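Local coordinates for protein putative xanthine dehydrogenase YAGS fad-binding subunit (Escherichia coli, PDB 5G5G) that binds the molybdenum pterin cytosine dinucleotide cofactor and probably serves as the molybdenum-bearing subunit of a periplasmic aldehyde oxidase, at residues T64-D69 / S128-H133; E191-M196 / F247-A252; S306-L311 / L336-L341; L361-D366 / A701-V706; E462-D467 / P501-S506. One frame throughout, in Å; residues are numbered along the deposited sequence. Where two conformers were deposited one is given.

Contact 1 (T64-D69 / S128-H133)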
# COMPACT_ATOMS: atom_id res chain seq x y z
N THR C 64 32.06 -12.24 1.73
CA THR C 64 33.36 -12.97 1.88
C THR C 64 33.09 -14.47 1.80
O THR C 64 33.81 -15.21 1.06
CB THR C 64 34.14 -12.56 3.14
OG1 THR C 64 33.30 -12.54 4.30
CG2 THR C 64 34.71 -11.13 2.96
N ALA C 65 31.99 -14.90 2.41
CA ALA C 65 31.54 -16.28 2.22
C ALA C 65 30.02 -16.44 2.34
O ALA C 65 29.30 -15.60 2.91
CB ALA C 65 32.28 -17.19 3.17
N LEU C 66 29.55 -17.53 1.78
CA LEU C 66 28.16 -17.83 1.81
C LEU C 66 28.05 -19.32 1.98
O LEU C 66 28.25 -20.07 1.04
CB LEU C 66 27.51 -17.37 0.50
CG LEU C 66 26.01 -17.58 0.45
CD1 LEU C 66 25.31 -16.89 1.62
CD2 LEU C 66 25.43 -17.03 -0.87
N ASP C 67 27.81 -19.76 3.19
CA ASP C 67 27.90 -21.18 3.48
C ASP C 67 26.50 -21.73 3.63
O ASP C 67 25.61 -21.08 4.11
CB ASP C 67 28.77 -21.40 4.66
CG ASP C 67 30.17 -20.89 4.43
OD1 ASP C 67 30.83 -21.36 3.44
OD2 ASP C 67 30.59 -19.96 5.18
N THR C 68 26.30 -22.92 3.10
CA THR C 68 24.95 -23.43 2.95
C THR C 68 24.79 -24.84 3.51
O THR C 68 23.69 -25.40 3.35
CB THR C 68 24.57 -23.45 1.45
OG1 THR C 68 25.50 -24.32 0.78
CG2 THR C 68 24.64 -22.06 0.86
N ASP C 69 25.80 -25.39 4.18
CA ASP C 69 25.73 -26.77 4.68
C ASP C 69 24.62 -26.95 5.70
O ASP C 69 23.85 -27.94 5.65
CB ASP C 69 27.04 -27.27 5.32
CG ASP C 69 28.12 -27.69 4.31
OD1 ASP C 69 27.99 -27.58 3.12
OD2 ASP C 69 29.16 -28.19 4.77
N SER C 128 17.04 -19.19 7.56
CA SER C 128 17.73 -18.60 8.71
C SER C 128 19.08 -19.19 8.96
O SER C 128 19.84 -18.62 9.68
CB SER C 128 16.97 -18.83 10.04
OG SER C 128 15.65 -18.50 9.81
N LEU C 129 19.30 -20.41 8.48
CA LEU C 129 20.57 -21.08 8.68
C LEU C 129 21.67 -20.77 7.64
O LEU C 129 22.81 -21.18 7.84
CB LEU C 129 20.36 -22.60 8.71
CG LEU C 129 19.32 -23.09 9.71
CD1 LEU C 129 19.22 -24.61 9.70
CD2 LEU C 129 19.68 -22.59 11.08
N VAL C 130 21.33 -20.08 6.55
CA VAL C 130 22.32 -19.76 5.54
C VAL C 130 23.32 -18.79 6.21
O VAL C 130 22.90 -17.79 6.74
CB VAL C 130 21.65 -19.15 4.31
CG1 VAL C 130 22.67 -18.59 3.32
CG2 VAL C 130 20.81 -20.23 3.63
N GLN C 131 24.61 -19.07 6.12
CA GLN C 131 25.64 -18.33 6.87
C GLN C 131 26.32 -17.38 5.88
O GLN C 131 27.16 -17.79 5.09
CB GLN C 131 26.60 -19.35 7.50
CG GLN C 131 27.81 -18.78 8.22
CD GLN C 131 28.75 -19.86 8.79
OE1 GLN C 131 28.34 -20.64 9.66
NE2 GLN C 131 30.00 -19.93 8.28
N ALA C 132 26.00 -16.11 5.95
CA ALA C 132 26.62 -15.09 5.10
C ALA C 132 27.56 -14.24 5.93
O ALA C 132 27.16 -13.77 6.98
CB ALA C 132 25.59 -14.21 4.48
N HIS C 133 28.80 -14.10 5.51
CA HIS C 133 29.70 -13.15 6.17
C HIS C 133 30.21 -12.14 5.15
O HIS C 133 30.46 -12.45 3.96
CB HIS C 133 30.84 -13.84 6.93
CG HIS C 133 30.39 -14.78 8.01
ND1 HIS C 133 31.00 -15.99 8.24
CD2 HIS C 133 29.39 -14.69 8.93
CE1 HIS C 133 30.39 -16.61 9.24
NE2 HIS C 133 29.40 -15.84 9.67
O HOH W 1 23.80 -22.96 5.94
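Opposite His-133 the strand carries an extra residue: Thr-64 and Ala-65 share this one partner, a classic beta bulge. The carbonyl oxygen of His-133 accepts from two backbone nitrogens, Thr-64 N at 2.8 Å and Ala-65 N at 3.3 Å. The hydroxyl Thr-64 OG1 adds a weak third bond to the same oxygen. This oxygen is within its reach because chi1 (47°) tucks OG1 between the backbone N and the carbonyl carbon. His-133 N donates back to Ala-65 O and completes the bulge. Beyond it, from Leu-66 and Ala-132 on, the strands run as a regular antiparallel pair. Asp-67 and Gln-131 form the next hydrogen-bonded pair, with Asp-67 N to Gln-131 O at 2.8 Å and Gln-131 N to Asp-67 O at 3.0 Å. Above this pair the two side chains share a weak bond, Gln-131 NE2 to Asp-67 OD2 at 3.2 Å. Their amide and carboxylate planes stand 84° apart, and the N-H is poorly aimed. Leu-66 and Ala-132 point to the other face of the sheet. There Leu-66 CD1 lies 3.6 Å from Val-130 CG1 and 3.9 Å from Ala-132 CB. A water bridges Asp-67 O and Leu-129 O where the strands part. This small three-stranded sheet belongs to the alpha/beta hammerhead domain. Its Leu-66 face packs on Thr-82 of strand 77-82 and Ile-112 of strand 111-117, and Val-130 meets Ala-71 of helix 69-72.

Contact 2 (E191-M196 / F247-A252)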
# COMPACT_ATOMS: atom_id res chain seq x y z
N GLU C 191 -0.25 -7.45 -3.91
CA GLU C 191 0.33 -8.77 -4.18
C GLU C 191 1.84 -8.68 -4.12
O GLU C 191 2.45 -8.02 -4.96
CB GLU C 191 -0.15 -9.35 -5.54
CG GLU C 191 0.44 -10.71 -5.90
CD GLU C 191 0.39 -11.03 -7.39
OE1 GLU C 191 0.22 -10.10 -8.23
OE2 GLU C 191 0.55 -12.22 -7.71
N PRO C 192 2.46 -9.42 -3.18
CA PRO C 192 3.90 -9.49 -3.18
C PRO C 192 4.36 -10.06 -4.50
O PRO C 192 3.69 -10.97 -5.06
CB PRO C 192 4.19 -10.51 -2.01
CG PRO C 192 3.04 -10.36 -1.07
CD PRO C 192 1.88 -10.16 -2.05
N HIS C 193 5.54 -9.65 -4.93
CA HIS C 193 6.11 -10.22 -6.13
C HIS C 193 6.22 -11.74 -5.94
O HIS C 193 6.67 -12.22 -4.90
CB HIS C 193 7.51 -9.67 -6.39
CG HIS C 193 7.56 -8.23 -6.75
ND1 HIS C 193 7.24 -7.22 -5.87
CD2 HIS C 193 7.88 -7.62 -7.91
CE1 HIS C 193 7.37 -6.06 -6.48
NE2 HIS C 193 7.77 -6.27 -7.71
N ALA C 194 5.80 -12.49 -6.95
CA ALA C 194 5.89 -13.94 -6.93
C ALA C 194 5.93 -14.58 -8.29
O ALA C 194 5.36 -14.04 -9.24
CB ALA C 194 4.71 -14.52 -6.14
N SER C 195 6.55 -15.76 -8.36
CA SER C 195 6.67 -16.51 -9.61
C SER C 195 6.71 -18.00 -9.33
O SER C 195 7.18 -18.44 -8.26
CB SER C 195 7.96 -16.13 -10.38
OG SER C 195 8.02 -14.75 -10.74
N MET C 196 6.25 -18.77 -10.28
CA MET C 196 6.41 -20.23 -10.28
C MET C 196 7.02 -20.65 -11.59
O MET C 196 6.56 -20.21 -12.67
CB MET C 196 5.07 -20.95 -10.07
CG MET C 196 5.22 -22.44 -10.04
SD MET C 196 3.73 -23.33 -9.57
CE MET C 196 2.86 -23.27 -11.13
N PHE C 247 9.54 -4.62 -14.55
CA PHE C 247 10.76 -5.28 -14.89
C PHE C 247 10.87 -6.64 -14.20
O PHE C 247 10.28 -6.90 -13.14
CB PHE C 247 11.93 -4.40 -14.44
CG PHE C 247 11.74 -2.95 -14.76
CD1 PHE C 247 11.61 -2.56 -16.06
CD2 PHE C 247 11.65 -1.99 -13.73
CE1 PHE C 247 11.42 -1.21 -16.39
CE2 PHE C 247 11.46 -0.66 -14.06
CZ PHE C 247 11.34 -0.27 -15.38
N LEU C 248 11.72 -7.47 -14.74
CA LEU C 248 12.15 -8.71 -14.05
C LEU C 248 12.71 -8.42 -12.64
O LEU C 248 13.62 -7.57 -12.49
CB LEU C 248 13.24 -9.37 -14.88
CG LEU C 248 13.55 -10.82 -14.54
CD1 LEU C 248 12.38 -11.66 -15.03
CD2 LEU C 248 14.84 -11.19 -15.22
N ARG C 249 12.20 -9.17 -11.63
CA ARG C 249 12.71 -9.06 -10.27
C ARG C 249 13.24 -10.45 -9.78
O ARG C 249 13.17 -11.45 -10.50
CB ARG C 249 11.60 -8.56 -9.37
CG ARG C 249 11.02 -7.20 -9.78
CD ARG C 249 11.41 -6.05 -8.82
NE ARG C 249 12.83 -5.84 -8.82
CZ ARG C 249 13.51 -5.09 -9.69
NH1 ARG C 249 12.89 -4.45 -10.67
NH2 ARG C 249 14.82 -5.00 -9.59
N SER C 250 13.78 -10.46 -8.56
CA SER C 250 14.52 -11.60 -8.03
C SER C 250 13.64 -12.87 -7.94
O SER C 250 14.16 -13.99 -8.05
CB SER C 250 15.11 -11.25 -6.67
OG SER C 250 14.10 -10.89 -5.74
N ASP C 251 12.34 -12.69 -7.69
CA ASP C 251 11.43 -13.87 -7.60
C ASP C 251 11.44 -14.75 -8.88
O ASP C 251 11.42 -15.99 -8.81
CB ASP C 251 9.99 -13.45 -7.29
CG ASP C 251 9.41 -12.52 -8.37
OD1 ASP C 251 10.07 -11.49 -8.66
OD2 ASP C 251 8.32 -12.84 -8.93
N ALA C 252 11.35 -14.09 -10.02
CA ALA C 252 11.30 -14.74 -11.32
C ALA C 252 12.61 -15.46 -11.64
O ALA C 252 12.63 -16.62 -12.06
CB ALA C 252 10.98 -13.68 -12.36
O HOH W 2 6.54 -10.89 -9.52
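In the molybdopterin cofactor-binding domain, the start of helix 250-262 meets strand 194-200 through Asp-251 and Ser-195. Ser-195 OG donates to Asp-251 OD2 at 2.6 Å, from 52° above the carboxylate plane. With chi1 at 59°, Asp-251 CG stands between its backbone N and carbonyl carbon, which turns the carboxylate to Ser-195. The serine hydroxyl also bonds Thr-208 OG1 on the adjacent strand. A water lies 2.7 Å from Asp-251 OD2 and accepts a weak bond from Ala-194 N. Asp-251 lies in the first turn, where the helix end would probably favour its negative charge. Ser-195 OG also lies against Ala-252, 3.3 Å from Ala-252 CA. The bent chain of Arg-249, the N-cap residue, passes at an angle by the His-193 ring, with Arg-249 CG 3.7 Å from His-193 CD2. His-193 NE2 is hydrogen-bonded to Gly-244 O, which fixes the far end of the ring. The arrangement is that of an alpha/beta layer, a helix N terminus resting on a mixed sheet.

Contact 3 (S306-L311 / L336-L341)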
# COMPACT_ATOMS: atom_id res chain seq x y z
N SER C 306 16.59 19.60 -10.80
CA SER C 306 16.30 18.51 -9.87
C SER C 306 17.46 17.57 -9.70
O SER C 306 18.14 17.21 -10.68
CB SER C 306 15.09 17.74 -10.37
OG SER C 306 14.67 16.80 -9.38
N TRP C 307 17.72 17.24 -8.45
CA TRP C 307 18.73 16.25 -8.06
C TRP C 307 18.01 14.98 -7.59
O TRP C 307 17.04 15.05 -6.84
CB TRP C 307 19.56 16.79 -6.90
CG TRP C 307 20.64 17.72 -7.28
CD1 TRP C 307 21.95 17.44 -7.36
CD2 TRP C 307 20.50 19.13 -7.56
NE1 TRP C 307 22.66 18.60 -7.74
CE2 TRP C 307 21.77 19.63 -7.84
CE3 TRP C 307 19.40 19.99 -7.63
CZ2 TRP C 307 21.99 21.00 -8.20
CZ3 TRP C 307 19.59 21.33 -8.00
CH2 TRP C 307 20.86 21.81 -8.29
N SER C 308 18.51 13.84 -8.01
CA SER C 308 18.09 12.53 -7.49
C SER C 308 19.33 11.66 -7.55
O SER C 308 20.34 12.04 -8.18
CB SER C 308 16.93 11.90 -8.32
OG SER C 308 17.40 11.48 -9.62
N GLY C 309 19.27 10.51 -6.93
CA GLY C 309 20.39 9.60 -6.91
C GLY C 309 20.03 8.18 -7.28
O GLY C 309 18.85 7.78 -7.23
N ASN C 310 21.04 7.42 -7.68
CA ASN C 310 20.82 6.02 -7.98
C ASN C 310 22.12 5.26 -7.97
O ASN C 310 23.23 5.86 -7.90
CB ASN C 310 20.12 5.87 -9.37
CG ASN C 310 19.10 4.77 -9.39
OD1 ASN C 310 19.26 3.76 -8.68
ND2 ASN C 310 18.06 4.93 -10.19
N LEU C 311 22.01 3.94 -8.14
CA LEU C 311 23.16 3.08 -8.28
C LEU C 311 23.82 3.47 -9.60
O LEU C 311 23.14 4.02 -10.46
CB LEU C 311 22.71 1.62 -8.36
CG LEU C 311 22.15 1.08 -7.06
CD1 LEU C 311 21.50 -0.26 -7.33
CD2 LEU C 311 23.24 0.90 -6.03
N LEU C 336 18.69 18.21 -15.10
CA LEU C 336 18.77 17.12 -14.14
C LEU C 336 20.18 16.96 -13.61
O LEU C 336 21.17 17.18 -14.34
CB LEU C 336 18.30 15.77 -14.74
CG LEU C 336 16.85 15.68 -15.18
CD1 LEU C 336 16.60 14.32 -15.84
CD2 LEU C 336 15.92 15.94 -14.00
N ARG C 337 20.28 16.54 -12.36
CA ARG C 337 21.56 16.26 -11.72
C ARG C 337 21.43 14.89 -11.05
O ARG C 337 20.52 14.68 -10.24
CB ARG C 337 21.88 17.34 -10.72
CG ARG C 337 21.87 18.79 -11.32
CD ARG C 337 23.07 19.02 -12.12
NE ARG C 337 23.05 20.40 -12.66
CZ ARG C 337 22.50 20.78 -13.82
NH1 ARG C 337 21.95 19.90 -14.63
NH2 ARG C 337 22.63 22.07 -14.21
N LEU C 338 22.35 13.98 -11.38
CA LEU C 338 22.25 12.60 -10.93
C LEU C 338 23.42 12.25 -10.01
O LEU C 338 24.57 12.17 -10.48
CB LEU C 338 22.20 11.68 -12.17
CG LEU C 338 22.03 10.19 -11.82
CD1 LEU C 338 20.81 9.87 -11.01
CD2 LEU C 338 22.06 9.45 -13.14
N ALA C 339 23.14 12.05 -8.73
CA ALA C 339 24.16 11.58 -7.78
C ALA C 339 24.24 10.07 -7.83
O ALA C 339 23.30 9.40 -8.26
CB ALA C 339 23.81 12.02 -6.37
N THR C 340 25.36 9.57 -7.30
CA THR C 340 25.50 8.14 -7.05
C THR C 340 25.16 7.82 -5.60
O THR C 340 25.80 8.34 -4.70
CB THR C 340 26.91 7.69 -7.43
OG1 THR C 340 27.04 7.92 -8.82
CG2 THR C 340 27.09 6.19 -7.16
N LEU C 341 24.17 6.96 -5.40
CA LEU C 341 23.79 6.52 -4.06
C LEU C 341 23.75 5.01 -4.06
O LEU C 341 23.24 4.44 -5.01
CB LEU C 341 22.42 7.07 -3.61
CG LEU C 341 22.21 8.61 -3.51
CD1 LEU C 341 20.76 8.93 -3.17
CD2 LEU C 341 23.16 9.18 -2.45
O HOH W 3 18.22 13.58 -11.33
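Ser-306 to Asn-310 pairs with Leu-336 to Thr-340 as parallel neighbours in a mixed sheet. Five backbone bonds alternate between the strands: Arg-337 N to Ser-306 O (2.8 Å), Ser-308 N to Arg-337 O, Ala-339 N to Ser-308 O, Asn-310 N to Ala-339 O and Leu-341 N to Asn-310 O (2.9 Å). Arg-337 O takes a second bond from a water, which also donates to Ser-308 OG. That hydroxyl accepts from Glu-317 N as well. Asn-310 OD1 accepts from Leu-311 N at 2.8 Å, and its ND2 donates to Gly-346 O and Thr-315 O, so both ends of the amide are used. Trp-307 NE1 donates to Val-150 O. Arg-337 lies over one face of the Trp-307 indole, with Arg-337 CB 3.4 Å from the centroid of the five-membered ring in a CH-pi contact. An alanine at Trp-307 is likely to leave Val-150 O without its donor and the arginine's methylenes without the ring that faces them. CG beside the backbone N (chi1 -55°) leaves Arg-337 CB and CG over the indole, and a bend at chi2 carries the guanidinium away to Asp-159, with which NH1 forms a salt bridge. Arg-337 NH1 also donates to Leu-336 O at 2.8 Å, with this oxygen close to the guanidinium plane.

Contact 4 (L361-D366 / A701-V706)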
# COMPACT_ATOMS: atom_id res chain seq x y z
N LEU C 361 6.63 21.98 -8.54
CA LEU C 361 6.22 23.07 -9.39
C LEU C 361 4.89 23.69 -8.97
O LEU C 361 4.74 24.94 -9.01
CB LEU C 361 6.16 22.62 -10.88
CG LEU C 361 5.59 23.60 -11.88
CD1 LEU C 361 6.52 24.83 -11.93
CD2 LEU C 361 5.51 22.93 -13.23
N GLU C 362 3.92 22.85 -8.60
CA GLU C 362 2.56 23.33 -8.31
C GLU C 362 2.43 24.02 -6.95
O GLU C 362 1.54 24.84 -6.76
CB GLU C 362 1.55 22.19 -8.50
CG GLU C 362 1.51 21.74 -9.95
CD GLU C 362 1.04 22.85 -10.90
OE1 GLU C 362 -0.09 23.36 -10.69
OE2 GLU C 362 1.79 23.20 -11.88
N ILE C 363 3.39 23.79 -6.05
CA ILE C 363 3.51 24.69 -4.86
C ILE C 363 4.14 26.01 -5.30
O ILE C 363 3.66 27.07 -4.90
CB ILE C 363 4.34 24.09 -3.69
CG1 ILE C 363 3.70 22.79 -3.20
CG2 ILE C 363 4.49 25.09 -2.57
CD1 ILE C 363 4.49 22.03 -2.12
N ALA C 364 5.23 25.97 -6.06
CA ALA C 364 5.92 27.17 -6.53
C ALA C 364 4.98 28.11 -7.27
O ALA C 364 4.98 29.32 -7.04
CB ALA C 364 7.16 26.83 -7.39
N ILE C 365 4.10 27.54 -8.11
CA ILE C 365 3.14 28.35 -8.83
C ILE C 365 2.15 29.00 -7.84
O ILE C 365 1.80 30.16 -8.00
CB ILE C 365 2.40 27.47 -9.88
CG1 ILE C 365 3.35 27.07 -11.06
CG2 ILE C 365 1.15 28.14 -10.45
CD1 ILE C 365 3.87 28.19 -11.91
N ASP C 366 1.70 28.25 -6.85
CA ASP C 366 0.84 28.80 -5.79
C ASP C 366 1.56 29.95 -5.09
O ASP C 366 0.95 30.99 -4.82
CB ASP C 366 0.42 27.73 -4.80
CG ASP C 366 -0.83 28.12 -4.02
OD1 ASP C 366 -1.90 28.29 -4.64
OD2 ASP C 366 -0.75 28.21 -2.78
N ALA C 701 -1.86 19.91 -4.72
CA ALA C 701 -3.17 20.49 -4.37
C ALA C 701 -3.46 20.32 -2.88
O ALA C 701 -3.88 21.26 -2.25
CB ALA C 701 -4.28 19.89 -5.19
N ILE C 702 -3.10 19.16 -2.29
CA ILE C 702 -3.23 19.00 -0.85
C ILE C 702 -2.30 19.95 -0.05
O ILE C 702 -2.71 20.58 0.93
CB ILE C 702 -2.98 17.52 -0.49
CG1 ILE C 702 -4.07 16.67 -1.17
CG2 ILE C 702 -2.93 17.31 1.04
CD1 ILE C 702 -3.73 15.19 -1.11
N ALA C 703 -1.04 20.02 -0.43
CA ALA C 703 -0.11 20.96 0.20
C ALA C 703 -0.60 22.41 0.16
O ALA C 703 -0.57 23.10 1.18
CB ALA C 703 1.27 20.88 -0.46
N ASN C 704 -1.11 22.84 -1.00
CA ASN C 704 -1.62 24.17 -1.18
C ASN C 704 -2.87 24.40 -0.28
O ASN C 704 -3.07 25.49 0.23
CB ASN C 704 -1.92 24.40 -2.63
CG ASN C 704 -0.64 24.50 -3.51
OD1 ASN C 704 0.45 24.76 -3.03
ND2 ASN C 704 -0.82 24.34 -4.78
N ALA C 705 -3.69 23.37 -0.13
CA ALA C 705 -4.86 23.42 0.78
C ALA C 705 -4.43 23.52 2.22
O ALA C 705 -5.04 24.23 3.00
CB ALA C 705 -5.78 22.19 0.56
N VAL C 706 -3.40 22.76 2.62
CA VAL C 706 -2.83 22.92 3.97
C VAL C 706 -2.30 24.33 4.22
O VAL C 706 -2.53 24.90 5.30
CB VAL C 706 -1.72 21.87 4.24
CG1 VAL C 706 -0.97 22.19 5.52
CG2 VAL C 706 -2.30 20.43 4.27
O HOH W 4 -2.85 27.96 -1.08
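The helical segments 361-366 and 701-706 run at 36° to each other with their axes 9.3 Å apart, and come nearest where Ile-363 faces Asn-704. Asn-704 carries most of the contact. Asn-704 ND2 donates to Glu-362 O at 3.1 Å. The N-H points almost straight at the oxygen, which lies near the amide plane, yet the donor stands 51° above the plane of that carbonyl. Glu-362 O also takes a weak helical bond from Asp-366 N, so the amide adds to a bond of the helix. ND2 is hydrogen-bonded to Val-435 O as well, and the two partners together fix the turn of the amide. The amide oxygen Asn-704 OD1 lies against carbon, 3.5 Å from Asp-366 CB and 3.6 Å from Ile-363 CA. The Asp-366 carboxylate comes from the opposite direction and stacks on the amide, with Asp-366 CG 3.7 Å from Asn-704 CG. Asp-366 CG is anti to the backbone N (chi1 -159°), and this lays the carboxylate over the amide. Beside the amide, Ile-363 CD1 touches Ala-703 CB at 3.8 Å. A water bridges Asp-366 OD2 and Asn-704 O, and OD2 also forms a salt bridge with Arg-713. The buried carboxylate is therefore paired with an arginine and a water, which would probably favour its charged form inside this helix interface.

Contact 5 (E462-D467 / P501-S506). With MCN (pterin cytosine dinucleotide), chain Y.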
# COMPACT_ATOMS: atom_id res chain seq x y z
N GLU C 462 -7.10 -12.33 -28.27
CA GLU C 462 -5.86 -12.74 -27.60
C GLU C 462 -4.80 -11.67 -27.79
O GLU C 462 -4.49 -11.29 -28.92
CB GLU C 462 -5.33 -14.03 -28.18
CG GLU C 462 -6.30 -15.21 -28.00
CD GLU C 462 -6.05 -16.39 -28.92
OE1 GLU C 462 -5.61 -16.21 -30.09
OE2 GLU C 462 -6.37 -17.50 -28.49
N THR C 463 -4.19 -11.25 -26.70
CA THR C 463 -3.02 -10.37 -26.76
C THR C 463 -2.22 -10.51 -25.45
O THR C 463 -2.78 -10.81 -24.41
CB THR C 463 -3.47 -8.92 -27.03
OG1 THR C 463 -2.33 -8.06 -27.06
CG2 THR C 463 -4.51 -8.43 -25.99
N ASP C 464 -0.92 -10.27 -25.49
CA ASP C 464 -0.14 -10.39 -24.25
C ASP C 464 -0.26 -9.16 -23.30
O ASP C 464 0.41 -9.09 -22.25
CB ASP C 464 1.33 -10.70 -24.55
CG ASP C 464 2.18 -9.47 -24.89
OD1 ASP C 464 1.63 -8.33 -25.04
OD2 ASP C 464 3.42 -9.63 -25.06
N MET C 465 -1.09 -8.21 -23.68
CA MET C 465 -1.41 -7.10 -22.78
C MET C 465 -1.85 -7.58 -21.41
O MET C 465 -2.46 -8.64 -21.29
CB MET C 465 -2.53 -6.26 -23.39
CG MET C 465 -2.90 -5.06 -22.58
SD MET C 465 -1.52 -3.91 -22.35
CE MET C 465 -2.31 -2.78 -21.26
N THR C 466 -1.49 -6.82 -20.39
CA THR C 466 -1.85 -7.13 -18.99
C THR C 466 -2.98 -6.25 -18.48
O THR C 466 -3.23 -5.10 -18.98
CB THR C 466 -0.61 -6.99 -18.08
OG1 THR C 466 -0.01 -5.69 -18.29
CG2 THR C 466 0.36 -8.07 -18.38
N ASP C 467 -3.64 -6.80 -17.47
CA ASP C 467 -4.65 -6.08 -16.68
C ASP C 467 -4.16 -6.12 -15.29
O ASP C 467 -4.21 -7.16 -14.63
CB ASP C 467 -6.07 -6.69 -16.82
CG ASP C 467 -7.15 -5.77 -16.25
OD1 ASP C 467 -6.82 -5.01 -15.29
OD2 ASP C 467 -8.28 -5.80 -16.81
N PRO C 501 -0.10 -12.40 -29.22
CA PRO C 501 0.69 -11.37 -29.87
C PRO C 501 1.22 -10.30 -28.95
O PRO C 501 0.63 -10.03 -27.89
CB PRO C 501 -0.33 -10.74 -30.86
CG PRO C 501 -1.17 -11.90 -31.25
CD PRO C 501 -1.34 -12.68 -29.96
N VAL C 502 2.34 -9.71 -29.34
CA VAL C 502 3.01 -8.70 -28.53
C VAL C 502 2.25 -7.36 -28.51
O VAL C 502 2.07 -6.68 -29.56
CB VAL C 502 4.46 -8.47 -29.02
CG1 VAL C 502 5.15 -7.38 -28.21
CG2 VAL C 502 5.25 -9.79 -28.91
N SER C 503 1.79 -6.99 -27.33
CA SER C 503 1.28 -5.64 -27.06
C SER C 503 2.36 -4.71 -26.52
O SER C 503 3.48 -5.13 -26.22
CB SER C 503 0.16 -5.74 -26.01
OG SER C 503 0.69 -5.88 -24.72
N ALA C 504 1.98 -3.46 -26.29
CA ALA C 504 2.89 -2.52 -25.63
C ALA C 504 2.98 -2.69 -24.11
O ALA C 504 3.82 -2.06 -23.49
CB ALA C 504 2.54 -1.08 -25.96
N GLY C 505 2.15 -3.56 -23.55
CA GLY C 505 2.08 -3.75 -22.10
C GLY C 505 1.49 -2.61 -21.31
O GLY C 505 1.00 -1.62 -21.87
N SER C 506 1.53 -2.77 -19.99
CA SER C 506 1.01 -1.76 -19.07
C SER C 506 2.12 -0.89 -18.51
O SER C 506 2.80 -1.26 -17.58
CB SER C 506 0.28 -2.41 -17.95
OG SER C 506 -0.87 -3.11 -18.36
N1 MCN Y . -8.93 4.24 -19.52
C2 MCN Y . -10.24 4.45 -20.16
N3 MCN Y . -9.93 5.46 -21.27
C4 MCN Y . -8.85 6.16 -21.59
C5 MCN Y . -7.62 5.66 -20.87
C6 MCN Y . -7.74 4.83 -19.88
O2 MCN Y . -11.23 3.99 -19.95
N4 MCN Y . -8.71 7.08 -22.47
C1' MCN Y . -9.06 3.44 -18.31
C2D MCN Y . -9.26 1.91 -18.63
O2' MCN Y . -9.96 1.28 -17.56
C3' MCN Y . -7.87 1.53 -18.67
C4D MCN Y . -7.03 2.26 -17.53
O4D MCN Y . -7.85 3.52 -17.55
O3' MCN Y . -7.53 0.10 -18.53
C5' MCN Y . -5.68 2.64 -17.64
O5' MCN Y . -5.26 2.86 -18.97
PA MCN Y . -3.95 3.66 -19.21
O1A MCN Y . -3.58 3.46 -20.67
O2A MCN Y . -4.07 5.03 -18.63
O3A MCN Y . -2.81 2.85 -18.27
PB MCN Y . -2.05 1.55 -18.74
O1B MCN Y . -0.83 1.91 -19.48
O2B MCN Y . -3.02 0.59 -19.35
O3B MCN Y . -1.74 0.95 -17.32
C10 MCN Y . -0.53 1.41 -16.59
C9' MCN Y . -0.81 2.41 -15.52
C8' MCN Y . 0.63 2.89 -14.94
S8' MCN Y . 1.89 3.25 -15.99
C7' MCN Y . 0.78 2.78 -13.72
S7' MCN Y . 2.35 3.07 -12.92
C6' MCN Y . -0.42 2.64 -12.72
C7 MCN Y . -1.73 2.82 -13.62
O9' MCN Y . -1.76 1.97 -14.69
N5' MCN Y . -0.34 1.14 -12.31
C4A MCN Y . -1.54 0.52 -11.66
N8' MCN Y . -2.88 2.43 -12.77
C4B MCN Y . -2.85 1.29 -12.05
N1' MCN Y . -4.01 0.88 -11.40
C2' MCN Y . -4.15 -0.39 -10.83
N2' MCN Y . -5.17 -0.75 -10.23
N3' MCN Y . -2.96 -1.00 -10.52
C4' MCN Y . -1.68 -0.79 -11.02
O4' MCN Y . -0.58 -1.34 -10.85
O HOH W 5 4.18 -7.11 -23.98
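Asp-464 reaches across to the loop at Pro-501 to Ser-503. Asp-464 CB lies 3.5 Å from Pro-501 O, the oxygen that accepts from Asp-464 N at 2.9 Å. With chi1 at 82°, CG sits between the backbone N and the carbonyl carbon, close to that same oxygen. At the tip Asp-464 OD1 accepts twice: Ser-503 OG donates to it at 2.6 Å, nearly along the C-O axis, and Ser-503 N at 2.7 Å from above the carboxylate plane. Asp-464 OD2 takes a water at 2.8 Å that also donates to Ser-503 O. Ser-503 OG accepts in turn from Gly-505 N, an ST turn in the loop before helix 511-534. A leucine in place of Asp-464 would probably leave the hydroxyl and N-H of Ser-503 without their acceptor and free the loop to shift. Met-465 SD lies 3.4 Å from Gly-505 O. Two pocket residues face the pyrophosphate of the pterin cytosine dinucleotide: Met-465 CE lies 3.9 Å from its O2B, Ser-506 CB 4.0 Å from its O3B.

From the N terminus, contact 1 closes first and joins two strands of the hammerhead domain near the surface. Contact 2 follows and brings the loop between 196 and 247 back onto a strand of the seven-stranded sheet. Contact 3 closes a short loop of 24 residues in another sheet of the same cofactor-binding range, with its nearest atoms about 8 Å from contact 2. Contact 4 opens soon after, on the helix that follows strand 331-340, and closes only near the C terminus. Contact 5 is nested within that long loop, on the other side of the chain's centre, beside the cofactor. No loops cross. Contact 4 thus ties the first cofactor-binding range to the C-terminal helix 698-710.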